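Local coordinates for hypothetical protein Rv0793 (Mycobacterium tuberculosis, PDB 1Y0H) that is a homodimeric, putative monooxygenase that might take part in antibiotic biosynthesis or scavenge reactive oxygen species to help evade host defences, at residues A[6-12]-A[89-94]. Residues are numbered along the deposited sequence; the frame is centred on the assembly and turned at random.
Sequences VAVIARF and VAVTVL
A7, I9 and R11 pair with L94, T92 and A90 through six backbone hydrogen bonds, two to each couple, and this ladder holds strand 6-12 antiparallel to 89-94. At the centre, I9 N reaches T92 O at 2.9 Å, and T92 N returns to I9 O with an N-H...O angle of 171°. V8-V93 and A10-V91 are the non-hydrogen-bonded pairs between these rungs; here CA-H groups lean on carbonyls already in use, V8 CA lying 3.3 Å from T92 O.

The side chains alternate between two faces. On the face of A7, I9 and R11, the outer methyls of I9 and L94 meet at an angle, CD1 to CD1 at 3.6 Å. L94 CG stands beside its own backbone N (chi1 -56°), and from there CD1 reaches across to strand 6-12 and meets I9. The I9 side chain also packs on I9 of the second subunit. Of the R11 side chain, CB and CG lie against A90; in one of its two conformers the chain bends at chi3 and NE forms a salt bridge with E52.

On the other face, V8 CG1 touches V91 CG1 at 3.8 Å. Farther along, V89 and F12 run alongside each other in a common direction. V89 CG1 sits over one face of the F12 ring, 3.9 Å from its centroid and displaced toward the rim, a CH-pi contact, while V89 CG2 presses on F12 CE2 at 3.4 Å. Y77 of helix 72-78 and V81 touch both residues.

Strand 6-12 also pairs with strand 53-59, which makes it an inner strand of a 2-3-1-4 antiparallel sheet in which the first and last strands are neighbours. L94 carries that sheet into the second subunit, in keeping with the ferredoxin-like fold of dimeric alpha+beta barrel proteins.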
loop_
_atom_site.group_PDB
_atom_site.type_symbol
_atom_site.label_atom_id
_atom_site.label_comp_id
_atom_site.label_asym_id
_atom_site.label_seq_id
_atom_site.Cartn_x
_atom_site.Cartn_y
_atom_site.Cartn_z
ATOM N N VAL A 6 5.572 11.179 1.528
ATOM C CA VAL A 6 5.993 9.803 1.354
ATOM C C VAL A 6 4.890 8.902 1.851
ATOM O O VAL A 6 4.016 9.341 2.607
ATOM C CB VAL A 6 7.334 9.468 2.117
ATOM C CG1 VAL A 6 8.491 10.283 1.588
ATOM C CG2 VAL A 6 7.194 9.614 3.655
ATOM N N ALA A 7 4.930 7.648 1.409
ATOM C CA ALA A 7 4.060 6.613 1.960
ATOM C C ALA A 7 4.895 5.409 2.411
ATOM O O ALA A 7 6.047 5.262 2.039
ATOM C CB ALA A 7 2.981 6.193 0.944
ATOM N N VAL A 8 4.300 4.543 3.222
ATOM C CA VAL A 8 4.975 3.338 3.674
ATOM C C VAL A 8 3.961 2.213 3.633
ATOM O O VAL A 8 2.796 2.399 4.020
ATOM C CB VAL A 8 5.489 3.474 5.139
ATOM C CG1 VAL A 8 6.223 2.210 5.590
ATOM C CG2 VAL A 8 6.390 4.689 5.289
ATOM N N ILE A 9 4.392 1.064 3.120
ATOM C CA ILE A 9 3.620 -0.165 3.270
ATOM C C ILE A 9 4.400 -1.034 4.236
ATOM O O ILE A 9 5.592 -1.257 4.049
ATOM C CB ILE A 9 3.448 -0.919 1.930
ATOM C CG1 ILE A 9 2.648 -0.082 0.949
ATOM C CG2 ILE A 9 2.747 -2.293 2.149
ATOM C CD1 ILE A 9 2.683 -0.622 -0.499
ATOM N N ALA A 10 3.720 -1.538 5.260
ATOM C CA ALA A 10 4.349 -2.467 6.200
ATOM C C ALA A 10 3.487 -3.712 6.242
ATOM O O ALA A 10 2.281 -3.631 6.527
ATOM C CB ALA A 10 4.460 -1.850 7.581
ATOM N N ARG A 11 4.114 -4.851 5.976
ATOM C CA ARG A 11 3.419 -6.148 5.942
ATOM C C ARG A 11 3.882 -7.019 7.093
ATOM O O ARG A 11 5.093 -7.170 7.320
ATOM C CB ARG A 11 3.673 -6.863 4.610
ATOM C CG ARG A 11 3.459 -5.974 3.405
ATOM C CD ARG A 11 3.490 -6.758 2.097
ATOM N NE ARG A 11 2.129 -6.858 1.569
ATOM C CZ ARG A 11 1.711 -6.336 0.419
ATOM N NH1 ARG A 11 0.445 -6.472 0.076
ATOM N NH2 ARG A 11 2.542 -5.697 -0.404
ATOM N N PHE A 12 2.909 -7.595 7.810
ATOM C CA PHE A 12 3.182 -8.403 9.007
ATOM C C PHE A 12 2.629 -9.796 8.816
ATOM O O PHE A 12 1.464 -9.953 8.450
ATOM C CB PHE A 12 2.523 -7.801 10.246
ATOM C CG PHE A 12 2.859 -6.357 10.477
ATOM C CD1 PHE A 12 2.183 -5.351 9.784
ATOM C CD2 PHE A 12 3.845 -6.006 11.395
ATOM C CE1 PHE A 12 2.516 -4.003 9.996
ATOM C CE2 PHE A 12 4.166 -4.671 11.626
ATOM C CZ PHE A 12 3.507 -3.673 10.924
ATOM N N VAL A 89 9.065 -7.762 9.794
ATOM C CA VAL A 89 8.127 -6.867 9.100
ATOM C C VAL A 89 8.743 -6.504 7.755
ATOM O O VAL A 89 9.938 -6.192 7.666
ATOM C CB VAL A 89 7.838 -5.565 9.902
ATOM C CG1 VAL A 89 6.784 -4.702 9.196
ATOM C CG2 VAL A 89 7.349 -5.886 11.311
ATOM N N ALA A 90 7.924 -6.574 6.712
ATOM C CA ALA A 90 8.347 -6.212 5.372
ATOM C C ALA A 90 7.903 -4.783 5.105
ATOM O O ALA A 90 6.705 -4.509 4.985
ATOM C CB ALA A 90 7.757 -7.168 4.360
ATOM N N VAL A 91 8.877 -3.881 5.025
ATOM C CA VAL A 91 8.605 -2.445 4.959
ATOM C C VAL A 91 9.097 -1.872 3.647
ATOM O O VAL A 91 10.255 -2.057 3.283
ATOM C CB VAL A 91 9.282 -1.676 6.132
ATOM C CG1 VAL A 91 9.116 -0.167 5.981
ATOM C CG2 VAL A 91 8.730 -2.138 7.471
ATOM N N THR A 92 8.208 -1.174 2.949
ATOM C CA THR A 92 8.582 -0.459 1.734
ATOM C C THR A 92 8.262 1.009 1.861
ATOM O O THR A 92 7.129 1.383 2.151
ATOM C CB THR A 92 7.860 -1.044 0.508
ATOM O OG1 THR A 92 8.130 -2.448 0.437
ATOM C CG2 THR A 92 8.341 -0.373 -0.778
ATOM N N VAL A 93 9.272 1.847 1.642
ATOM C CA VAL A 93 9.032 3.288 1.606
ATOM C C VAL A 93 8.758 3.698 0.168
ATOM O O VAL A 93 9.456 3.249 -0.746
ATOM C CB VAL A 93 10.210 4.073 2.223
ATOM C CG1 VAL A 93 10.011 5.594 2.080
ATOM C CG2 VAL A 93 10.388 3.669 3.690
ATOM N N LEU A 94 7.740 4.539 -0.016
ATOM C CA LEU A 94 7.228 4.892 -1.337
ATOM C C LEU A 94 7.249 6.391 -1.612
ATOM O O LEU A 94 6.888 7.196 -0.751
ATOM C CB LEU A 94 5.799 4.378 -1.504
ATOM C CG LEU A 94 5.535 2.879 -1.306
ATOM C CD1 LEU A 94 4.028 2.641 -1.257
ATOM C CD2 LEU A 94 6.166 2.071 -2.428
#